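Local coordinates for protein glycine cleavage system transcriptional repressor, putative (Vibrio cholerae, PDB 1U8S) that carries two ACT domains and probably represses transcription of the glycine cleavage system genes, at residues B[105-110]-B[139-144]; B[5-10]-B[50-55]; B[91-96]-B[146-151]. All coordinates share one frame; numbering follows the deposited sequence.

Contact 1. Residues B[105-110]-B[139-144]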
loop_
_atom_site.group_PDB
_atom_site.type_symbol
_atom_site.label_atom_id
_atom_site.label_comp_id
_atom_site.label_asym_id
_atom_site.label_seq_id
_atom_site.Cartn_x
_atom_site.Cartn_y
_atom_site.Cartn_z
ATOM N N GLY B 105 -5.517 -23.987 1.750
ATOM C CA GLY B 105 -5.522 -23.239 3.001
ATOM C C GLY B 105 -4.192 -22.883 3.631
ATOM O O GLY B 105 -4.126 -22.594 4.824
ATOM N N LEU B 106 -3.143 -22.878 2.816
ATOM C CA LEU B 106 -1.787 -22.582 3.255
ATOM C C LEU B 106 -1.490 -21.105 3.531
ATOM O O LEU B 106 -0.857 -20.772 4.542
ATOM C CB LEU B 106 -0.803 -23.101 2.207
ATOM C CG LEU B 106 0.669 -23.169 2.606
ATOM C CD1 LEU B 106 0.845 -24.256 3.658
ATOM C CD2 LEU B 106 1.518 -23.460 1.377
ATOM N N THR B 107 -1.932 -20.220 2.640
ATOM C CA THR B 107 -1.667 -18.800 2.815
ATOM C C THR B 107 -2.166 -18.251 4.146
ATOM O O THR B 107 -1.433 -17.548 4.836
ATOM C CB THR B 107 -2.272 -17.947 1.670
ATOM O OG1 THR B 107 -1.694 -18.337 0.419
ATOM C CG2 THR B 107 -1.970 -16.467 1.900
ATOM N N GLU B 108 -3.402 -18.571 4.522
ATOM C CA GLU B 108 -3.958 -18.063 5.777
ATOM C C GLU B 108 -3.249 -18.607 7.018
ATOM O O GLU B 108 -3.403 -18.072 8.118
ATOM C CB GLU B 108 -5.461 -18.348 5.846
ATOM C CG GLU B 108 -5.832 -19.767 5.482
ATOM C CD GLU B 108 -6.485 -19.870 4.113
ATOM O OE1 GLU B 108 -5.871 -19.414 3.118
ATOM O OE2 GLU B 108 -7.614 -20.414 4.039
ATOM N N LYS B 109 -2.475 -19.672 6.836
ATOM C CA LYS B 109 -1.700 -20.264 7.927
ATOM C C LYS B 109 -0.569 -19.285 8.226
ATOM O O LYS B 109 -0.230 -19.025 9.378
ATOM C CB LYS B 109 -1.111 -21.607 7.485
ATOM C CG LYS B 109 -2.130 -22.727 7.381
ATOM C CD LYS B 109 -2.100 -23.609 8.621
ATOM C CE LYS B 109 -3.353 -24.449 8.730
ATOM N NZ LYS B 109 -3.729 -24.959 7.390
ATOM N N PHE B 110 -0.001 -18.726 7.163
ATOM C CA PHE B 110 1.094 -17.783 7.293
ATOM C C PHE B 110 0.678 -16.396 7.720
ATOM O O PHE B 110 1.435 -15.726 8.412
ATOM C CB PHE B 110 1.914 -17.778 6.011
ATOM C CG PHE B 110 2.801 -18.990 5.892
ATOM C CD1 PHE B 110 3.951 -19.103 6.680
ATOM C CD2 PHE B 110 2.435 -20.070 5.090
ATOM C CE1 PHE B 110 4.710 -20.264 6.679
ATOM C CE2 PHE B 110 3.195 -21.242 5.083
ATOM C CZ PHE B 110 4.333 -21.338 5.881
ATOM N N ASN B 139 3.251 -26.236 -11.378
ATOM C CA ASN B 139 2.371 -26.894 -10.416
ATOM C C ASN B 139 2.728 -26.563 -8.964
ATOM O O ASN B 139 2.308 -27.264 -8.037
ATOM C CB ASN B 139 2.408 -28.413 -10.626
ATOM C CG ASN B 139 3.819 -28.962 -10.635
ATOM O OD1 ASN B 139 4.625 -28.621 -11.508
ATOM N ND2 ASN B 139 4.131 -29.814 -9.661
ATOM N N GLN B 140 3.506 -25.502 -8.766
ATOM C CA GLN B 140 3.886 -25.096 -7.419
ATOM C C GLN B 140 3.178 -23.816 -6.977
ATOM O O GLN B 140 2.807 -22.978 -7.802
ATOM C CB GLN B 140 5.396 -24.899 -7.324
ATOM C CG GLN B 140 6.159 -26.141 -6.906
ATOM C CD GLN B 140 7.642 -25.874 -6.786
ATOM O OE1 GLN B 140 8.064 -24.977 -6.059
ATOM N NE2 GLN B 140 8.444 -26.649 -7.503
ATOM N N PHE B 141 2.996 -23.675 -5.669
ATOM C CA PHE B 141 2.331 -22.506 -5.107
ATOM C C PHE B 141 3.350 -21.688 -4.305
ATOM O O PHE B 141 4.013 -22.237 -3.425
ATOM C CB PHE B 141 1.192 -22.964 -4.195
ATOM C CG PHE B 141 0.259 -21.860 -3.788
ATOM C CD1 PHE B 141 -0.599 -21.279 -4.717
ATOM C CD2 PHE B 141 0.240 -21.397 -2.478
ATOM C CE1 PHE B 141 -1.464 -20.255 -4.348
ATOM C CE2 PHE B 141 -0.619 -20.374 -2.103
ATOM C CZ PHE B 141 -1.474 -19.802 -3.044
ATOM N N HIS B 142 3.480 -20.394 -4.617
ATOM C CA HIS B 142 4.426 -19.518 -3.912
ATOM C C HIS B 142 3.745 -18.384 -3.140
ATOM O O HIS B 142 2.907 -17.657 -3.681
ATOM C CB HIS B 142 5.444 -18.880 -4.880
ATOM C CG HIS B 142 6.327 -19.860 -5.591
ATOM N ND1 HIS B 142 7.509 -19.489 -6.199
ATOM C CD2 HIS B 142 6.193 -21.191 -5.818
ATOM C CE1 HIS B 142 8.062 -20.546 -6.768
ATOM N NE2 HIS B 142 7.284 -21.591 -6.552
ATOM N N ILE B 143 4.119 -18.232 -1.877
ATOM C CA ILE B 143 3.576 -17.174 -1.026
ATOM C C ILE B 143 4.696 -16.177 -0.731
ATOM O O ILE B 143 5.830 -16.567 -0.460
ATOM C CB ILE B 143 3.028 -17.757 0.321
ATOM C CG1 ILE B 143 1.864 -18.717 0.035
ATOM C CG2 ILE B 143 2.568 -16.632 1.251
ATOM C CD1 ILE B 143 1.281 -19.407 1.277
ATOM N N ALA B 144 4.391 -14.889 -0.818
ATOM C CA ALA B 144 5.383 -13.849 -0.522
ATOM C C ALA B 144 4.740 -12.812 0.391
ATOM O O ALA B 144 3.746 -12.179 0.029
ATOM C CB ALA B 144 5.880 -13.189 -1.803
#

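Contact 2. Residues B[5-10]-B[50-55]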
loop_
_atom_site.group_PDB
_atom_site.type_symbol
_atom_site.label_atom_id
_atom_site.label_comp_id
_atom_site.label_asym_id
_atom_site.label_seq_id
_atom_site.Cartn_x
_atom_site.Cartn_y
_atom_site.Cartn_z
ATOM N N GLN B 5 -9.353 15.627 13.278
ATOM C CA GLN B 5 -10.055 14.421 12.834
ATOM C C GLN B 5 -9.316 13.652 11.719
ATOM O O GLN B 5 -8.739 14.249 10.805
ATOM C CB GLN B 5 -11.462 14.798 12.365
ATOM C CG GLN B 5 -12.244 13.647 11.766
ATOM C CD GLN B 5 -12.589 12.572 12.780
ATOM O OE1 GLN B 5 -12.992 11.465 12.413
ATOM N NE2 GLN B 5 -12.449 12.894 14.061
ATOM N N HIS B 6 -9.346 12.325 11.803
ATOM C CA HIS B 6 -8.673 11.473 10.831
ATOM C C HIS B 6 -9.643 10.812 9.875
ATOM O O HIS B 6 -10.751 10.446 10.257
ATOM C CB HIS B 6 -7.866 10.383 11.538
ATOM C CG HIS B 6 -6.760 10.904 12.398
ATOM N ND1 HIS B 6 -6.979 11.761 13.455
ATOM C CD2 HIS B 6 -5.428 10.663 12.380
ATOM C CE1 HIS B 6 -5.830 12.022 14.054
ATOM N NE2 HIS B 6 -4.873 11.367 13.421
ATOM N N LEU B 7 -9.202 10.639 8.633
ATOM C CA LEU B 7 -10.015 10.019 7.596
ATOM C C LEU B 7 -9.156 9.043 6.801
ATOM O O LEU B 7 -7.949 9.251 6.639
ATOM C CB LEU B 7 -10.573 11.093 6.655
ATOM C CG LEU B 7 -11.453 10.645 5.488
ATOM C CD1 LEU B 7 -12.775 10.120 6.019
ATOM C CD2 LEU B 7 -11.705 11.810 4.553
ATOM N N VAL B 8 -9.782 7.977 6.315
ATOM C CA VAL B 8 -9.085 6.978 5.523
ATOM C C VAL B 8 -9.622 7.030 4.107
ATOM O O VAL B 8 -10.832 6.993 3.890
ATOM C CB VAL B 8 -9.291 5.560 6.078
ATOM C CG1 VAL B 8 -8.877 4.542 5.038
ATOM C CG2 VAL B 8 -8.470 5.374 7.343
ATOM N N ILE B 9 -8.720 7.116 3.140
ATOM C CA ILE B 9 -9.128 7.186 1.748
ATOM C C ILE B 9 -8.639 6.015 0.895
ATOM O O ILE B 9 -7.505 5.554 1.022
ATOM C CB ILE B 9 -8.641 8.497 1.097
ATOM C CG1 ILE B 9 -9.275 9.700 1.799
ATOM C CG2 ILE B 9 -9.007 8.513 -0.382
ATOM C CD1 ILE B 9 -8.721 11.042 1.322
ATOM N N THR B 10 -9.524 5.551 0.024
ATOM C CA THR B 10 -9.230 4.469 -0.888
ATOM C C THR B 10 -9.603 4.963 -2.278
ATOM O O THR B 10 -10.665 5.547 -2.467
ATOM C CB THR B 10 -10.057 3.212 -0.550
ATOM O OG1 THR B 10 -9.256 2.315 0.229
ATOM C CG2 THR B 10 -10.511 2.513 -1.812
ATOM N N MET B 50 -4.817 5.808 1.828
ATOM C CA MET B 50 -4.342 7.035 2.449
ATOM C C MET B 50 -5.067 7.383 3.737
ATOM O O MET B 50 -6.245 7.085 3.902
ATOM C CB MET B 50 -4.437 8.198 1.457
ATOM C CG MET B 50 -3.789 9.479 1.933
ATOM S SD MET B 50 -3.946 10.828 0.723
ATOM C CE MET B 50 -2.493 10.544 -0.322
ATOM N N LEU B 51 -4.331 8.006 4.651
ATOM C CA LEU B 51 -4.840 8.427 5.952
ATOM C C LEU B 51 -4.515 9.899 6.142
ATOM O O LEU B 51 -3.352 10.285 6.187
ATOM C CB LEU B 51 -4.178 7.614 7.069
ATOM C CG LEU B 51 -4.452 8.157 8.470
ATOM C CD1 LEU B 51 -5.945 8.102 8.721
ATOM C CD2 LEU B 51 -3.680 7.366 9.516
ATOM N N ILE B 52 -5.545 10.721 6.260
ATOM C CA ILE B 52 -5.330 12.144 6.425
ATOM C C ILE B 52 -5.972 12.604 7.719
ATOM O O ILE B 52 -6.771 11.892 8.315
ATOM C CB ILE B 52 -5.942 12.952 5.243
ATOM C CG1 ILE B 52 -7.460 12.776 5.220
ATOM C CG2 ILE B 52 -5.354 12.475 3.909
ATOM C CD1 ILE B 52 -8.149 13.572 4.122
ATOM N N SER B 53 -5.606 13.802 8.154
ATOM C CA SER B 53 -6.157 14.374 9.370
ATOM C C SER B 53 -6.372 15.859 9.112
ATOM O O SER B 53 -5.703 16.454 8.271
ATOM C CB SER B 53 -5.187 14.185 10.535
ATOM O OG SER B 53 -4.005 14.934 10.321
ATOM N N GLY B 54 -7.315 16.451 9.830
ATOM C CA GLY B 54 -7.586 17.866 9.666
ATOM C C GLY B 54 -8.695 18.265 10.608
ATOM O O GLY B 54 -9.131 17.465 11.434
ATOM N N SER B 55 -9.154 19.503 10.501
ATOM C CA SER B 55 -10.233 19.960 11.363
ATOM C C SER B 55 -11.495 19.267 10.872
ATOM O O SER B 55 -11.509 18.689 9.781
ATOM C CB SER B 55 -10.414 21.471 11.236
ATOM O OG SER B 55 -10.949 21.783 9.962
#

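Contact 3. Residues B[91-96]-B[146-151]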
loop_
_atom_site.group_PDB
_atom_site.type_symbol
_atom_site.label_atom_id
_atom_site.label_comp_id
_atom_site.label_asym_id
_atom_site.label_seq_id
_atom_site.Cartn_x
_atom_site.Cartn_y
_atom_site.Cartn_z
ATOM N N ALA B 91 11.457 -1.124 12.992
ATOM C CA ALA B 91 12.899 -1.258 12.885
ATOM C C ALA B 91 13.322 -2.247 11.810
ATOM O O ALA B 91 14.447 -2.206 11.315
ATOM C CB ALA B 91 13.459 -1.691 14.214
ATOM N N TYR B 92 12.432 -3.154 11.451
ATOM C CA TYR B 92 12.786 -4.123 10.438
ATOM C C TYR B 92 11.620 -4.469 9.564
ATOM O O TYR B 92 10.457 -4.223 9.899
ATOM C CB TYR B 92 13.297 -5.411 11.069
ATOM C CG TYR B 92 14.645 -5.303 11.725
ATOM C CD1 TYR B 92 15.810 -5.649 11.039
ATOM C CD2 TYR B 92 14.756 -4.897 13.051
ATOM C CE1 TYR B 92 17.061 -5.598 11.670
ATOM C CE2 TYR B 92 15.994 -4.841 13.690
ATOM C CZ TYR B 92 17.140 -5.195 13.001
ATOM O OH TYR B 92 18.348 -5.169 13.663
ATOM N N THR B 93 11.965 -5.040 8.426
ATOM C CA THR B 93 11.004 -5.503 7.456
ATOM C C THR B 93 11.415 -6.937 7.272
ATOM O O THR B 93 12.552 -7.211 6.901
ATOM C CB THR B 93 11.151 -4.793 6.082
ATOM O OG1 THR B 93 10.584 -3.481 6.147
ATOM C CG2 THR B 93 10.447 -5.598 4.992
ATOM N N VAL B 94 10.520 -7.862 7.567
ATOM C CA VAL B 94 10.854 -9.251 7.356
ATOM C C VAL B 94 10.159 -9.630 6.067
ATOM O O VAL B 94 8.986 -9.303 5.868
ATOM C CB VAL B 94 10.348 -10.165 8.507
ATOM C CG1 VAL B 94 10.670 -9.530 9.843
ATOM C CG2 VAL B 94 8.861 -10.400 8.389
ATOM N N GLU B 95 10.894 -10.276 5.176
ATOM C CA GLU B 95 10.331 -10.736 3.923
ATOM C C GLU B 95 10.297 -12.252 4.014
ATOM O O GLU B 95 11.311 -12.879 4.307
ATOM C CB GLU B 95 11.208 -10.330 2.749
ATOM C CG GLU B 95 11.560 -8.875 2.731
ATOM C CD GLU B 95 12.423 -8.513 1.541
ATOM O OE1 GLU B 95 13.278 -9.340 1.143
ATOM O OE2 GLU B 95 12.254 -7.395 1.011
ATOM N N VAL B 96 9.133 -12.839 3.776
ATOM C CA VAL B 96 8.999 -14.285 3.838
ATOM C C VAL B 96 8.669 -14.840 2.465
ATOM O O VAL B 96 7.981 -14.193 1.671
ATOM C CB VAL B 96 7.886 -14.701 4.821
ATOM C CG1 VAL B 96 7.496 -16.141 4.585
ATOM C CG2 VAL B 96 8.366 -14.523 6.242
ATOM N N SER B 146 5.472 -9.487 3.254
ATOM C CA SER B 146 6.390 -8.481 3.793
ATOM C C SER B 146 5.755 -7.981 5.071
ATOM O O SER B 146 4.587 -7.588 5.071
ATOM C CB SER B 146 6.586 -7.313 2.818
ATOM O OG SER B 146 7.444 -7.700 1.754
ATOM N N ALA B 147 6.513 -7.998 6.160
ATOM C CA ALA B 147 5.965 -7.542 7.428
ATOM C C ALA B 147 6.965 -6.691 8.177
ATOM O O ALA B 147 8.171 -6.826 8.008
ATOM C CB ALA B 147 5.542 -8.726 8.284
ATOM N N ARG B 148 6.447 -5.807 9.013
ATOM C CA ARG B 148 7.287 -4.916 9.775
ATOM C C ARG B 148 7.228 -5.233 11.255
ATOM O O ARG B 148 6.148 -5.376 11.825
ATOM C CB ARG B 148 6.850 -3.477 9.520
ATOM C CG ARG B 148 7.017 -3.053 8.071
ATOM C CD ARG B 148 6.442 -1.676 7.836
ATOM N NE ARG B 148 6.647 -1.207 6.470
ATOM C CZ ARG B 148 6.136 -0.080 5.984
ATOM N NH1 ARG B 148 5.384 0.697 6.760
ATOM N NH2 ARG B 148 6.373 0.265 4.722
ATOM N N VAL B 149 8.402 -5.367 11.865
ATOM C CA VAL B 149 8.502 -5.628 13.295
ATOM C C VAL B 149 9.279 -4.492 13.944
ATOM O O VAL B 149 10.162 -3.891 13.321
ATOM C CB VAL B 149 9.233 -6.933 13.566
ATOM C CG1 VAL B 149 8.532 -8.059 12.829
ATOM C CG2 VAL B 149 10.681 -6.817 13.143
ATOM N N ASP B 150 8.947 -4.182 15.188
ATOM C CA ASP B 150 9.646 -3.111 15.874
ATOM C C ASP B 150 10.941 -3.626 16.493
ATOM O O ASP B 150 11.325 -4.775 16.283
ATOM C CB ASP B 150 8.740 -2.487 16.933
ATOM C CG ASP B 150 8.169 -3.509 17.889
ATOM O OD1 ASP B 150 7.022 -3.315 18.334
ATOM O OD2 ASP B 150 8.863 -4.498 18.204
ATOM N N SER B 151 11.616 -2.764 17.242
ATOM C CA SER B 151 12.882 -3.111 17.890
ATOM C C SER B 151 12.714 -4.132 19.025
ATOM O O SER B 151 13.649 -4.869 19.352
ATOM C CB SER B 151 13.528 -1.838 18.435
ATOM O OG SER B 151 12.613 -1.144 19.270
#

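Contact 1. Residues B[105-110]-B[139-144]
Apolar packing dominates where the start of helix 107-116 meets strand 141-149, and most of it falls on a single methyl group, CD1 of Ile143. Leu106, Thr107 and Phe110, gathered about the start of the helix, all touch this methyl. Leu106 presents its branch point, with CG 4.0 Å from Ile143 CD1. The Phe110 ring comes in obliquely, its CD2 also 4.0 Å from Ile143 CD1. Between them the helix backbone itself comes near, since Thr107 CA is 3.4 Å from Ile143 CD1. Ile143 can reach so far because its longer branch is extended (chi2 177°), carrying CD1 straight out from the strand; the long branch of isoleucine thus spans the gap from strand to helix.

Helix 107-116 lies across one face of the antiparallel sheet of the second ACT domain, a beta-alpha-beta-beta-alpha-beta fold of the ferredoxin-like type, and this is where the first helix meets the third strand. Helix 155-168 covers the same face, its Phe162, Leu165 and Cys166 touching the Phe110 ring from beyond the contact.

The polar element is the hydroxyl of Thr107, which lies against hydrocarbon and aromatic C-H. Its OG1 is 3.3 Å from Ile143 CD1 and sits at the edge of the Phe141 ring, in the ring plane, 3.4 Å from Phe141 CE2. The ring C-H groups, slightly positive at their rim, suit an oxygen there better than the ring face would. Phe141 leaves the strand toward the helix with CG opposite its own backbone N (chi1 -168°), which sets the ring edge against Thr107 and the ring against Ala126 and Thr128 of strand 120-128. Glu108 points away from the strand and forms a salt bridge with Arg25 of the second subunit.

Contact 2. Residues B[5-10]-B[50-55]
Backbone hydrogen bonds join Gln5 to Gly54, Leu7 to Ile52 and Ile9 to Met50, two for each pair, as strands 5-10 and 50-54 run antiparallel with 155° between their directions and their axes 4.5 Å apart. The Leu7 and Ile52 rung is nearly symmetrical, with Leu7 N to Ile52 O and Ile52 N to Leu7 O both 2.8 Å. The intervening non-hydrogen-bonded pairs, His6 with Ser53 and Val8 with Leu51, bring alpha carbons close to opposing carbonyl oxygens, as at Ser53 CA and Gln5 O, 3.0 Å apart.

Side chains alternate between the two sides of the sheet. Leu7, Ile9 and Ile52 share one side. Ile52 takes the crowded position between its backbone N and carbonyl carbon (chi1 64°), and from there CG1 lies 3.8 Å from Leu7 CB while its CD1 reaches Ile9 CD1, also at 3.8 Å. Leu7 and Ile52 run side by side, and this apolar surface is covered by Val62, Glu63 and Leu66 of helix 56-71; the beta-branched Ile9 and Ile52 favour extended backbone, and Leu7 adds a further apolar side chain.

On the other side, Ser53 lays its CB over the centre of the His6 ring, a CH-pi contact of 3.9 Å from CB to ring centroid, only 6° off the ring normal. The small serine side chain lets its CB come close against the imidazole face. Leu51 meanwhile sends CD1 to within 4.0 Å of Val8 CG2. Leu51 and Val8 continue into the dimer, where they touch Phe42 and Val12 of the second subunit.

This pairing of first and third strands, with helices on one face of the sheet, is the central join of the ferredoxin-like ACT domain.

Contact 3. Residues B[91-96]-B[146-151]
A classic beta bulge interrupts the pairing: Ala91 and Tyr92 both face Val149, whose carbonyl O receives two N-H groups. The Tyr92 N bond is the better one, 3.0 Å from Val149 O, whereas Ala91 N, 3.1 Å from Val149 O, donates a weak, bent bond. Ala91 has a helix-like backbone (psi -22°), which puts the N-H groups of Ala91 and Tyr92 on the same side, so both reach Val149 O. The small alanine CB packs on the turn just past the strand, 3.7 Å from Ser151 N.

Beyond the bulge the strands fall into regular antiparallel register. Val149 N returns a bond to Tyr92 O, although it approaches from 41° out of the carbonyl plane; that oxygen is also hydrogen-bonded to His90 ND1. The Val94 and Ala147 rung is tighter, with Val94 N 2.6 Å from Ala147 O.

Tyr92, Val94, Ala147 and Val149 form one side. Tyr92 CB meets Val149 CG2 at 3.6 Å. The two valines cross at about a right angle, CG1 to CG1, 4.0 Å apart, and Val94 CG2 settles 3.7 Å from Ala147 CB, where the short alanine suits a valine neighbour. The valines favour extended backbone and offer apolar methyls to Leu155 and Leu158 of helix 155-168, which cover this side.

The opposite side is polar. Thr93 and Arg148 lie alongside each other, Thr93 OG1 4.1 Å from Arg148 CG, and the arginine chain runs extended to its guanidinium group, where NH1 comes near NH2 of Arg38 of the same chain, like charges that probably disfavour each other unless screened. Polar side chains are apt on this more exposed side.

First and third strands pair at the sheet centre in the ferredoxin-like fold (beta-alpha-beta-beta-alpha-beta, strand order 2-3-1-4), here in the second ACT domain, with the bulge at the start of its first strand.

Contacts 2 and 3 are the same join, first strand to third, made once in each ACT domain; their centres are 25 Å apart and they do not touch. Both depend on backbone bonds, but contact 2 is the more buried and its helix-free face meets the second subunit, whereas contact 3 is partly exposed, carries arginine and glutamate on that face, and touches no other chain. Contact 1 is buried and lacks backbone bonding between its segments, relying on methyl and ring packing of a helix against strand 141-149, the strand that contact 3 uses further along. Contacts 1 and 2, centred about 34 Å apart, both reach the second subunit.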